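Local coordinates for extracellular solute-binding protein family 5 (PDB 4ONY) that probably captures peptides or related solutes in the bacterial periplasm and delivers them to an ABC transporter for uptake, at residues P190-K194 with H195-R199; A526-E529 with A530-A534; R545-D548 with R549-S553; S583-L587 with P588-H592. One frame throughout, in Å; residues are numbered along the deposited sequence.

Contact 1: residues P190-K194 with H195-R199; sequences PVLPK and HAINR
P193 and A196 close a type I beta turn: the amide N of A196 donates to the carbonyl O of P193 (3.1 Å), reaching it from well above the carbonyl plane, while K194 and H195 take the two corners. Inside the turn the proline ring is met on two fronts. Its CG lies 3.9 Å from the CB methyl of A196, and its CD 3.8 Å from CD1 of I197, whose side chain crosses it at about a right angle. The same isoleucine methyl reaches CB of L192 at 3.9 Å, so I197 covers both the proline and L192, the residue just ahead of the turn. With chi1 of H195 at 76°, its CG sits between its own backbone N and carbonyl carbon, and CE1 approaches CB of P193 obliquely at 3.8 Å. One face of that imidazole also carries the methyl of A196, offset toward the rim. Water 1 bridges two carbonyls, donating to O of K194 (2.7 Å) and O of I197 (2.6 Å). The polar ends reach helix 133-146 and the loop before it: K194 NZ forms a salt bridge with D134, and H195 NE2 bonds D127. An apolar proline-isoleucine contact thus lies against a turn closed by a backbone bond, one corner held by a salt bridge, the other by a hydrogen bond to a carboxylate; D127 probably favours a proton on NE2 of H195.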
loop_
_atom_site.group_PDB
_atom_site.type_symbol
_atom_site.label_atom_id
_atom_site.label_comp_id
_atom_site.label_asym_id
_atom_site.label_seq_id
_atom_site.Cartn_x
_atom_site.Cartn_y
_atom_site.Cartn_z
ATOM N N PRO A 190 -7.879 17.485 -1.715
ATOM C CA PRO A 190 -8.862 17.866 -2.723
ATOM C C PRO A 190 -8.883 19.344 -2.998
ATOM O O PRO A 190 -8.166 20.121 -2.329
ATOM C CB PRO A 190 -10.162 17.444 -2.066
ATOM C CG PRO A 190 -9.917 17.764 -0.618
ATOM C CD PRO A 190 -8.494 17.319 -0.393
ATOM N N VAL A 191 -9.675 19.731 -4.003
ATOM C CA VAL A 191 -10.188 21.064 -4.086
ATOM C C VAL A 191 -11.708 20.955 -3.939
ATOM O O VAL A 191 -12.359 20.178 -4.642
ATOM C CB VAL A 191 -9.769 21.782 -5.400
ATOM C CG1 VAL A 191 -10.256 23.224 -5.390
ATOM C CG2 VAL A 191 -8.268 21.767 -5.551
ATOM N N LEU A 192 -12.241 21.777 -3.031
ATOM C CA LEU A 192 -13.645 21.839 -2.640
ATOM C C LEU A 192 -14.329 23.117 -3.163
ATOM O O LEU A 192 -13.693 24.167 -3.277
ATOM C CB LEU A 192 -13.770 21.862 -1.114
ATOM C CG LEU A 192 -13.111 20.699 -0.381
ATOM C CD1 LEU A 192 -13.330 20.760 1.119
ATOM C CD2 LEU A 192 -13.622 19.343 -0.899
ATOM N N PRO A 193 -15.626 23.036 -3.481
ATOM C CA PRO A 193 -16.385 24.175 -4.018
ATOM C C PRO A 193 -16.970 25.108 -2.954
ATOM O O PRO A 193 -17.975 24.752 -2.312
ATOM C CB PRO A 193 -17.523 23.500 -4.777
ATOM C CG PRO A 193 -17.742 22.217 -4.062
ATOM C CD PRO A 193 -16.402 21.797 -3.526
ATOM N N LYS A 194 -16.370 26.290 -2.782
ATOM C CA LYS A 194 -16.859 27.277 -1.827
ATOM C C LYS A 194 -18.329 27.569 -2.042
ATOM O O LYS A 194 -19.088 27.626 -1.067
ATOM C CB LYS A 194 -16.109 28.588 -1.970
ATOM C CG LYS A 194 -16.433 29.593 -0.875
ATOM C CD LYS A 194 -15.574 30.831 -1.008
ATOM C CE LYS A 194 -15.810 31.782 0.138
ATOM N NZ LYS A 194 -14.989 33.015 -0.079
ATOM N N HIS A 195 -18.741 27.718 -3.300
ATOM C CA HIS A 195 -20.113 28.131 -3.588
ATOM C C HIS A 195 -21.125 27.058 -3.245
ATOM O O HIS A 195 -22.266 27.387 -3.032
ATOM C CB HIS A 195 -20.309 28.492 -5.055
ATOM C CG HIS A 195 -20.388 27.295 -5.958
ATOM N ND1 HIS A 195 -19.265 26.625 -6.396
ATOM C CD2 HIS A 195 -21.450 26.654 -6.502
ATOM C CE1 HIS A 195 -19.642 25.617 -7.165
ATOM N NE2 HIS A 195 -20.959 25.629 -7.263
ATOM N N ALA A 196 -20.725 25.807 -3.178
ATOM C CA ALA A 196 -21.679 24.722 -2.991
ATOM C C ALA A 196 -21.702 24.112 -1.596
ATOM O O ALA A 196 -22.419 23.141 -1.393
ATOM C CB ALA A 196 -21.390 23.617 -3.991
ATOM N N ILE A 197 -20.858 24.574 -0.679
ATOM C CA ILE A 197 -20.758 23.953 0.628
ATOM C C ILE A 197 -21.350 24.906 1.681
ATOM O O ILE A 197 -20.985 26.067 1.753
ATOM C CB ILE A 197 -19.303 23.588 0.946
ATOM C CG1 ILE A 197 -18.935 22.317 0.209
ATOM C CG2 ILE A 197 -19.100 23.358 2.436
ATOM C CD1 ILE A 197 -17.455 22.055 0.112
ATOM N N ASN A 198 -22.236 24.384 2.496
ATOM C CA ASN A 198 -22.724 25.104 3.695
ATOM C C ASN A 198 -21.738 24.805 4.785
ATOM O O ASN A 198 -21.670 23.696 5.279
ATOM C CB ASN A 198 -24.121 24.630 4.123
ATOM C CG ASN A 198 -24.636 25.323 5.390
ATOM O OD1 ASN A 198 -23.894 25.698 6.296
ATOM N ND2 ASN A 198 -25.938 25.499 5.444
ATOM N N ARG A 199 -21.001 25.818 5.173
ATOM C CA ARG A 199 -19.958 25.662 6.138
ATOM C C ARG A 199 -20.437 25.181 7.502
ATOM O O ARG A 199 -19.717 24.457 8.202
ATOM C CB ARG A 199 -19.229 26.984 6.283
ATOM C CG ARG A 199 -17.880 26.819 6.929
ATOM C CD ARG A 199 -17.131 28.127 6.940
ATOM N NE ARG A 199 -15.902 27.926 7.704
ATOM C CZ ARG A 199 -14.678 28.220 7.269
ATOM N NH1 ARG A 199 -14.498 28.826 6.103
ATOM N NH2 ARG A 199 -13.634 27.953 8.048
HETATM O O HOH W 1 -18.913 27.633 1.631
#

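Contact 2: residues A526-E529 with A530-A534; sequences AMIE and ALLAA
The last two turns of helix 522-533 carry this contact, where A526-E529 hand over to A530-A533 by regular alpha-helical bonding before A534 leaves the helix. The N-H groups of A530, L531 and L532 reach the carbonyl O atoms of A526, M527 and I528, and the bond from L531 N to M527 O measures 2.9 Å. At the end the bonding slackens: A533 N still reaches E529 O at 2.9 Å, but with an N-H...O angle of only 140°, and A530 O receives merely weak bonds from the N atoms of A533 and A534. Along one flank I528 and L532 run alongside each other in the same direction, with CG2 of I528 3.9 Å from CD1 of L532. L532 also folds back on the previous turn, its CG 3.3 Å from O of I528. L531 stands differently. A chi1 of 71°, uncommon for a leucine within a helix, tucks CG between its own N and carbonyl carbon and brings it 3.4 Å from O of I528, while CD2 lies against CA of I528 at 3.9 Å. That torsion thus brings CG and CD2 back to the preceding turn, and CD2 also reaches helix 537-553. The helix is covered on several flanks: I528, E529 and L532 touch W500 of helix 499-503, M527 and A530 touch L375 of helix 370-376, and the buried M527 and L531 turn to helix 537-553, which follows in the chain.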
loop_
_atom_site.group_PDB
_atom_site.type_symbol
_atom_site.label_atom_id
_atom_site.label_comp_id
_atom_site.label_asym_id
_atom_site.label_seq_id
_atom_site.Cartn_x
_atom_site.Cartn_y
_atom_site.Cartn_z
ATOM N N ALA A 526 20.005 5.164 10.662
ATOM C CA ALA A 526 20.842 5.835 9.650
ATOM C C ALA A 526 20.362 5.576 8.204
ATOM O O ALA A 526 20.421 6.478 7.359
ATOM C CB ALA A 526 22.296 5.409 9.784
ATOM N N MET A 527 19.877 4.366 7.908
ATOM C CA MET A 527 19.363 4.097 6.553
ATOM C C MET A 527 18.040 4.839 6.286
ATOM O O MET A 527 17.798 5.265 5.185
ATOM C CB MET A 527 19.210 2.585 6.300
ATOM C CG MET A 527 20.529 1.798 6.327
ATOM S SD MET A 527 21.962 2.484 5.452
ATOM C CE MET A 527 22.768 3.400 6.746
ATOM N N ILE A 528 17.205 5.001 7.317
ATOM C CA ILE A 528 15.976 5.791 7.189
ATOM C C ILE A 528 16.368 7.271 6.909
ATOM O O ILE A 528 15.782 7.931 6.001
ATOM C CB ILE A 528 15.063 5.691 8.418
ATOM C CG1 ILE A 528 14.533 4.267 8.573
ATOM C CG2 ILE A 528 13.869 6.671 8.319
ATOM C CD1 ILE A 528 13.864 4.014 9.928
ATOM N N GLU A 529 17.343 7.772 7.645
ATOM C CA GLU A 529 17.825 9.139 7.374
ATOM C C GLU A 529 18.297 9.274 5.930
ATOM O O GLU A 529 17.983 10.244 5.275
ATOM C CB GLU A 529 18.944 9.553 8.325
ATOM C CG GLU A 529 18.485 9.667 9.760
ATOM C CD GLU A 529 19.616 9.748 10.757
ATOM O OE1 GLU A 529 20.721 10.247 10.350
ATOM O OE2 GLU A 529 19.361 9.347 11.929
ATOM N N ALA A 530 19.058 8.283 5.457
ATOM C CA ALA A 530 19.604 8.328 4.126
ATOM C C ALA A 530 18.504 8.289 3.076
ATOM O O ALA A 530 18.565 9.027 2.121
ATOM C CB ALA A 530 20.568 7.174 3.907
ATOM N N LEU A 531 17.485 7.446 3.244
ATOM C CA LEU A 531 16.427 7.407 2.221
ATOM C C LEU A 531 15.618 8.693 2.223
ATOM O O LEU A 531 15.186 9.164 1.163
ATOM C CB LEU A 531 15.545 6.147 2.280
ATOM C CG LEU A 531 14.571 5.996 3.443
ATOM C CD1 LEU A 531 13.225 6.612 3.120
ATOM C CD2 LEU A 531 14.373 4.564 3.824
ATOM N N LEU A 532 15.483 9.316 3.368
ATOM C CA LEU A 532 14.837 10.607 3.432
ATOM C C LEU A 532 15.702 11.752 2.876
ATOM O O LEU A 532 15.161 12.688 2.386
ATOM C CB LEU A 532 14.395 10.918 4.856
ATOM C CG LEU A 532 13.307 10.014 5.424
ATOM C CD1 LEU A 532 13.111 10.241 6.920
ATOM C CD2 LEU A 532 11.996 10.303 4.710
ATOM N N ALA A 533 17.023 11.665 2.983
ATOM C CA ALA A 533 17.933 12.697 2.459
ATOM C C ALA A 533 18.088 12.595 0.946
ATOM O O ALA A 533 18.466 13.553 0.319
ATOM C CB ALA A 533 19.318 12.596 3.141
ATOM N N ALA A 534 17.770 11.452 0.360
ATOM C CA ALA A 534 18.038 11.182 -1.057
ATOM C C ALA A 534 17.260 12.148 -1.926
ATOM O O ALA A 534 16.106 12.373 -1.684
ATOM C CB ALA A 534 17.652 9.761 -1.429
#

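Contact 3: residues R545-D548 with R549-S553; sequences RALD and RVLIS
L547 and L551, one turn apart on helix 537-553, cross obliquely, with CD1 of L551 3.9 Å from CG of L547. Their first torsions differ: L547 has CG opposite its backbone N (chi1 179°), whereas L551 has it beside N (-67°), which sends the later side chain back over the earlier one. D548 and I552 also meet at a slant. The CD1 methyl of I552 presses on the carboxylate, 3.5 Å from OD2 of D548, while the backbone joins the same two residues by an almost straight bond from I552 N to D548 O (2.9 Å, 174°). That buried carboxylate is well supplied with partners: OD2 bonds S354 and S363 through their hydroxyls, and OD1 bonds the amide of F355, so its rotation is fixed and a negative charge is probably stabilised. R549 runs back along the helix, CG 3.3 Å from O of R545, and its extended chain carries the guanidinium to a salt bridge with E372 and to the carbonyl O atoms of V387 and R366. Its own carbonyl O takes two donors from opposite faces of its plane, S553 OG at 2.8 Å and S553 N at 3.0 Å. This part of the helix is largely buried: helix 370-376 covers the side of R545, A546 and V550, helix 522-533 and helix 499-503 cover the leucine side, and loop residues such as W356 close over L547 and D548.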
loop_
_atom_site.group_PDB
_atom_site.type_symbol
_atom_site.label_atom_id
_atom_site.label_comp_id
_atom_site.label_asym_id
_atom_site.label_seq_id
_atom_site.Cartn_x
_atom_site.Cartn_y
_atom_site.Cartn_z
ATOM N N ARG A 545 17.459 -0.135 -0.414
ATOM C CA ARG A 545 18.053 -1.470 -0.435
ATOM C C ARG A 545 18.928 -1.699 0.828
ATOM O O ARG A 545 18.908 -2.792 1.414
ATOM C CB ARG A 545 18.857 -1.672 -1.705
ATOM C CG ARG A 545 17.969 -1.842 -2.945
ATOM C CD ARG A 545 18.835 -2.111 -4.176
ATOM N NE ARG A 545 18.034 -2.239 -5.383
ATOM C CZ ARG A 545 18.497 -2.074 -6.604
ATOM N NH1 ARG A 545 19.777 -1.885 -6.846
ATOM N NH2 ARG A 545 17.671 -2.186 -7.612
ATOM N N ALA A 546 19.674 -0.675 1.232
ATOM C CA ALA A 546 20.525 -0.804 2.400
ATOM C C ALA A 546 19.673 -1.024 3.648
ATOM O O ALA A 546 20.012 -1.880 4.464
ATOM C CB ALA A 546 21.419 0.427 2.556
ATOM N N LEU A 547 18.535 -0.311 3.759
ATOM C CA LEU A 547 17.587 -0.538 4.854
ATOM C C LEU A 547 17.118 -1.990 4.819
ATOM O O LEU A 547 17.155 -2.686 5.831
ATOM C CB LEU A 547 16.389 0.430 4.811
ATOM C CG LEU A 547 15.317 0.253 5.916
ATOM C CD1 LEU A 547 15.895 0.336 7.323
ATOM C CD2 LEU A 547 14.227 1.301 5.806
ATOM N N ASP A 548 16.720 -2.455 3.633
ATOM C CA ASP A 548 16.273 -3.832 3.460
ATOM C C ASP A 548 17.321 -4.817 3.989
ATOM O O ASP A 548 16.998 -5.762 4.733
ATOM C CB ASP A 548 15.935 -4.095 1.978
ATOM C CG ASP A 548 15.185 -5.390 1.758
ATOM O OD1 ASP A 548 14.257 -5.664 2.517
ATOM O OD2 ASP A 548 15.453 -6.084 0.756
ATOM N N ARG A 549 18.577 -4.570 3.653
ATOM C CA ARG A 549 19.679 -5.479 4.017
ATOM C C ARG A 549 19.837 -5.558 5.530
ATOM O O ARG A 549 20.026 -6.634 6.089
ATOM C CB ARG A 549 21.003 -5.071 3.397
ATOM C CG ARG A 549 21.059 -5.187 1.880
ATOM C CD ARG A 549 22.443 -4.882 1.317
ATOM N NE ARG A 549 22.334 -4.496 -0.086
ATOM C CZ ARG A 549 22.229 -5.347 -1.109
ATOM N NH1 ARG A 549 22.290 -6.676 -0.950
ATOM N NH2 ARG A 549 22.013 -4.841 -2.306
ATOM N N VAL A 550 19.703 -4.410 6.182
ATOM C CA VAL A 550 19.832 -4.380 7.628
ATOM C C VAL A 550 18.679 -5.118 8.324
ATOM O O VAL A 550 18.900 -5.841 9.328
ATOM C CB VAL A 550 19.919 -2.929 8.155
ATOM C CG1 VAL A 550 19.931 -2.936 9.684
ATOM C CG2 VAL A 550 21.142 -2.204 7.579
ATOM N N LEU A 551 17.462 -4.922 7.803
ATOM C CA LEU A 551 16.294 -5.500 8.383
ATOM C C LEU A 551 16.264 -7.027 8.221
ATOM O O LEU A 551 15.976 -7.761 9.183
ATOM C CB LEU A 551 15.027 -4.869 7.785
ATOM C CG LEU A 551 14.748 -3.416 8.078
ATOM C CD1 LEU A 551 13.542 -2.920 7.276
ATOM C CD2 LEU A 551 14.493 -3.174 9.572
ATOM N N ILE A 552 16.603 -7.495 7.033
ATOM C CA ILE A 552 16.749 -8.927 6.782
ATOM C C ILE A 552 17.810 -9.538 7.719
ATOM O O ILE A 552 17.618 -10.646 8.245
ATOM C CB ILE A 552 17.152 -9.216 5.337
ATOM C CG1 ILE A 552 15.999 -8.880 4.385
ATOM C CG2 ILE A 552 17.550 -10.699 5.164
ATOM C CD1 ILE A 552 16.442 -8.702 2.932
ATOM N N SER A 553 18.922 -8.810 7.910
ATOM C CA SER A 553 20.067 -9.291 8.685
ATOM C C SER A 553 19.789 -9.327 10.188
ATOM O O SER A 553 20.525 -9.950 10.935
ATOM C CB SER A 553 21.306 -8.457 8.412
ATOM O OG SER A 553 21.720 -8.580 7.060
#

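Contact 4: residues S583-L587 with P588-H592; sequences SGYQL and PAWWH
L587 and W590 make the main apolar contact, a CH-pi interaction: the CD2 methyl of L587 sits 3.7 Å from the centroid of the indole's six-membered ring, only 7° off its normal. Y585 adds an oblique contact, its CB 3.9 Å from CZ2 of W590. Backbone bonds coil the chain between them into a short 3-10 segment, A589 N donating to Q586 O (3.0 Å) and W590 N to L587 O (2.9 Å), each from above the carbonyl plane. P588 has no amide hydrogen to give and sits third in the turn Q586-A589 and second in L587-W590. Among side-chain bonds, NE2 of Q586 curls back to O of G584 at 3.2 Å, in the plane of its own amide. Water 2 lies at the edge of the indole, in its plane, and accepts from NE1 of W590 (2.9 Å) and from N of Q586 (3.0 Å). Nearby, H576 meets the W590 ring, and strands 566-571 and 274-277 pack on Y585, W590 and L587. The methyl over one face and the water on NE1 probably help to fix the indole's tilt and rotation, so that just before strand 591-592 a buried tryptophan has its polar atom satisfied by water.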
loop_
_atom_site.group_PDB
_atom_site.type_symbol
_atom_site.label_atom_id
_atom_site.label_comp_id
_atom_site.label_asym_id
_atom_site.label_seq_id
_atom_site.Cartn_x
_atom_site.Cartn_y
_atom_site.Cartn_z
ATOM N N SER A 583 2.089 -0.018 -11.475
ATOM C CA SER A 583 1.218 -0.237 -10.315
ATOM C C SER A 583 0.240 -1.395 -10.464
ATOM O O SER A 583 -0.495 -1.691 -9.539
ATOM C CB SER A 583 0.444 1.006 -9.939
ATOM O OG SER A 583 1.278 2.077 -9.539
ATOM N N GLY A 584 0.248 -2.075 -11.601
ATOM C CA GLY A 584 -0.649 -3.188 -11.800
ATOM C C GLY A 584 -1.886 -2.716 -12.549
ATOM O O GLY A 584 -1.880 -1.624 -13.123
ATOM N N TYR A 585 -2.931 -3.536 -12.586
ATOM C CA TYR A 585 -4.095 -3.203 -13.413
ATOM C C TYR A 585 -4.698 -1.884 -12.917
ATOM O O TYR A 585 -4.667 -1.598 -11.724
ATOM C CB TYR A 585 -5.156 -4.351 -13.433
ATOM C CG TYR A 585 -5.810 -4.573 -12.053
ATOM C CD1 TYR A 585 -6.889 -3.816 -11.647
ATOM C CD2 TYR A 585 -5.291 -5.509 -11.183
ATOM C CE1 TYR A 585 -7.445 -3.973 -10.373
ATOM C CE2 TYR A 585 -5.822 -5.708 -9.919
ATOM C CZ TYR A 585 -6.888 -4.920 -9.505
ATOM O OH TYR A 585 -7.421 -5.101 -8.268
ATOM N N GLN A 586 -5.322 -1.132 -13.824
ATOM C CA GLN A 586 -5.923 0.151 -13.491
ATOM C C GLN A 586 -7.354 0.225 -14.043
ATOM O O GLN A 586 -7.563 0.486 -15.219
ATOM C CB GLN A 586 -5.079 1.251 -14.126
ATOM C CG GLN A 586 -3.673 1.326 -13.637
ATOM C CD GLN A 586 -3.633 1.676 -12.194
ATOM O OE1 GLN A 586 -4.260 2.641 -11.776
ATOM N NE2 GLN A 586 -2.905 0.889 -11.402
ATOM N N LEU A 587 -8.325 -0.045 -13.177
ATOM C CA LEU A 587 -9.722 -0.074 -13.563
ATOM C C LEU A 587 -10.197 1.169 -14.285
ATOM O O LEU A 587 -11.047 1.066 -15.185
ATOM C CB LEU A 587 -10.628 -0.316 -12.356
ATOM C CG LEU A 587 -10.463 -1.649 -11.646
ATOM C CD1 LEU A 587 -11.579 -1.805 -10.630
ATOM C CD2 LEU A 587 -10.499 -2.809 -12.660
ATOM N N PRO A 588 -9.697 2.376 -13.890
ATOM C CA PRO A 588 -10.150 3.580 -14.581
ATOM C C PRO A 588 -9.785 3.638 -16.082
ATOM O O PRO A 588 -10.327 4.469 -16.787
ATOM C CB PRO A 588 -9.437 4.715 -13.830
ATOM C CG PRO A 588 -9.219 4.170 -12.470
ATOM C CD PRO A 588 -8.939 2.699 -12.671
ATOM N N ALA A 589 -8.845 2.800 -16.533
ATOM C CA ALA A 589 -8.513 2.693 -17.932
ATOM C C ALA A 589 -9.287 1.571 -18.653
ATOM O O ALA A 589 -9.131 1.378 -19.884
ATOM C CB ALA A 589 -7.030 2.461 -18.053
ATOM N N TRP A 590 -10.124 0.824 -17.925
ATOM C CA TRP A 590 -10.906 -0.242 -18.557
ATOM C C TRP A 590 -12.139 0.368 -19.267
ATOM O O TRP A 590 -12.476 1.568 -19.059
ATOM C CB TRP A 590 -11.317 -1.306 -17.509
ATOM C CG TRP A 590 -10.109 -2.085 -16.983
ATOM C CD1 TRP A 590 -8.822 -1.665 -16.974
ATOM C CD2 TRP A 590 -10.110 -3.390 -16.411
ATOM N NE1 TRP A 590 -8.011 -2.619 -16.412
ATOM C CE2 TRP A 590 -8.778 -3.691 -16.056
ATOM C CE3 TRP A 590 -11.106 -4.329 -16.142
ATOM C CZ2 TRP A 590 -8.416 -4.898 -15.487
ATOM C CZ3 TRP A 590 -10.755 -5.525 -15.539
ATOM C CH2 TRP A 590 -9.420 -5.809 -15.237
ATOM N N TRP A 591 -12.796 -0.446 -20.073
ATOM C CA TRP A 591 -13.959 -0.009 -20.864
ATOM C C TRP A 591 -14.928 -1.151 -21.114
ATOM O O TRP A 591 -14.678 -2.324 -20.762
ATOM C CB TRP A 591 -13.518 0.660 -22.190
ATOM C CG TRP A 591 -12.850 -0.238 -23.190
ATOM C CD1 TRP A 591 -13.470 -1.022 -24.112
ATOM C CD2 TRP A 591 -11.453 -0.459 -23.364
ATOM N NE1 TRP A 591 -12.562 -1.702 -24.852
ATOM C CE2 TRP A 591 -11.304 -1.382 -24.416
ATOM C CE3 TRP A 591 -10.309 0.020 -22.728
ATOM C CZ2 TRP A 591 -10.045 -1.806 -24.879
ATOM C CZ3 TRP A 591 -9.044 -0.423 -23.180
ATOM C CH2 TRP A 591 -8.934 -1.320 -24.235
ATOM N N HIS A 592 -16.069 -0.795 -21.678
ATOM C CA HIS A 592 -17.089 -1.741 -22.041
ATOM C C HIS A 592 -16.971 -1.979 -23.529
ATOM O O HIS A 592 -16.791 -1.027 -24.291
ATOM C CB HIS A 592 -18.450 -1.161 -21.689
ATOM C CG HIS A 592 -19.542 -2.175 -21.650
ATOM N ND1 HIS A 592 -20.006 -2.824 -22.773
ATOM C CD2 HIS A 592 -20.262 -2.655 -20.618
ATOM C CE1 HIS A 592 -20.989 -3.639 -22.439
ATOM N NE2 HIS A 592 -21.163 -3.555 -21.137
HETATM O O HOH W 2 -5.159 -2.084 -16.706
#

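In the fold
Contacts 2 and 3 form one unit, on consecutive helices, the centres of the two contacts about 13 Å apart: SD of M527 touches CB of A546 at 3.6 Å, and CD2 of L531 meets CD2 of L547 at 3.8 Å. The other two stand apart. Contact 1 lies on the far side of the chain's centre from contact 3, centres 46 Å apart, and is 39 Å from contact 2. Between centres, contact 4 is 30 Å from contact 1 and 34 Å from both contact 2 and contact 3. None of the four includes a residue lining the pocket of the bound 1-ethoxy-2-(2-ethoxyethoxy)ethane, formed by Q222, Q225, R226, Y256 and Y257 at the four-stranded mixed sheet.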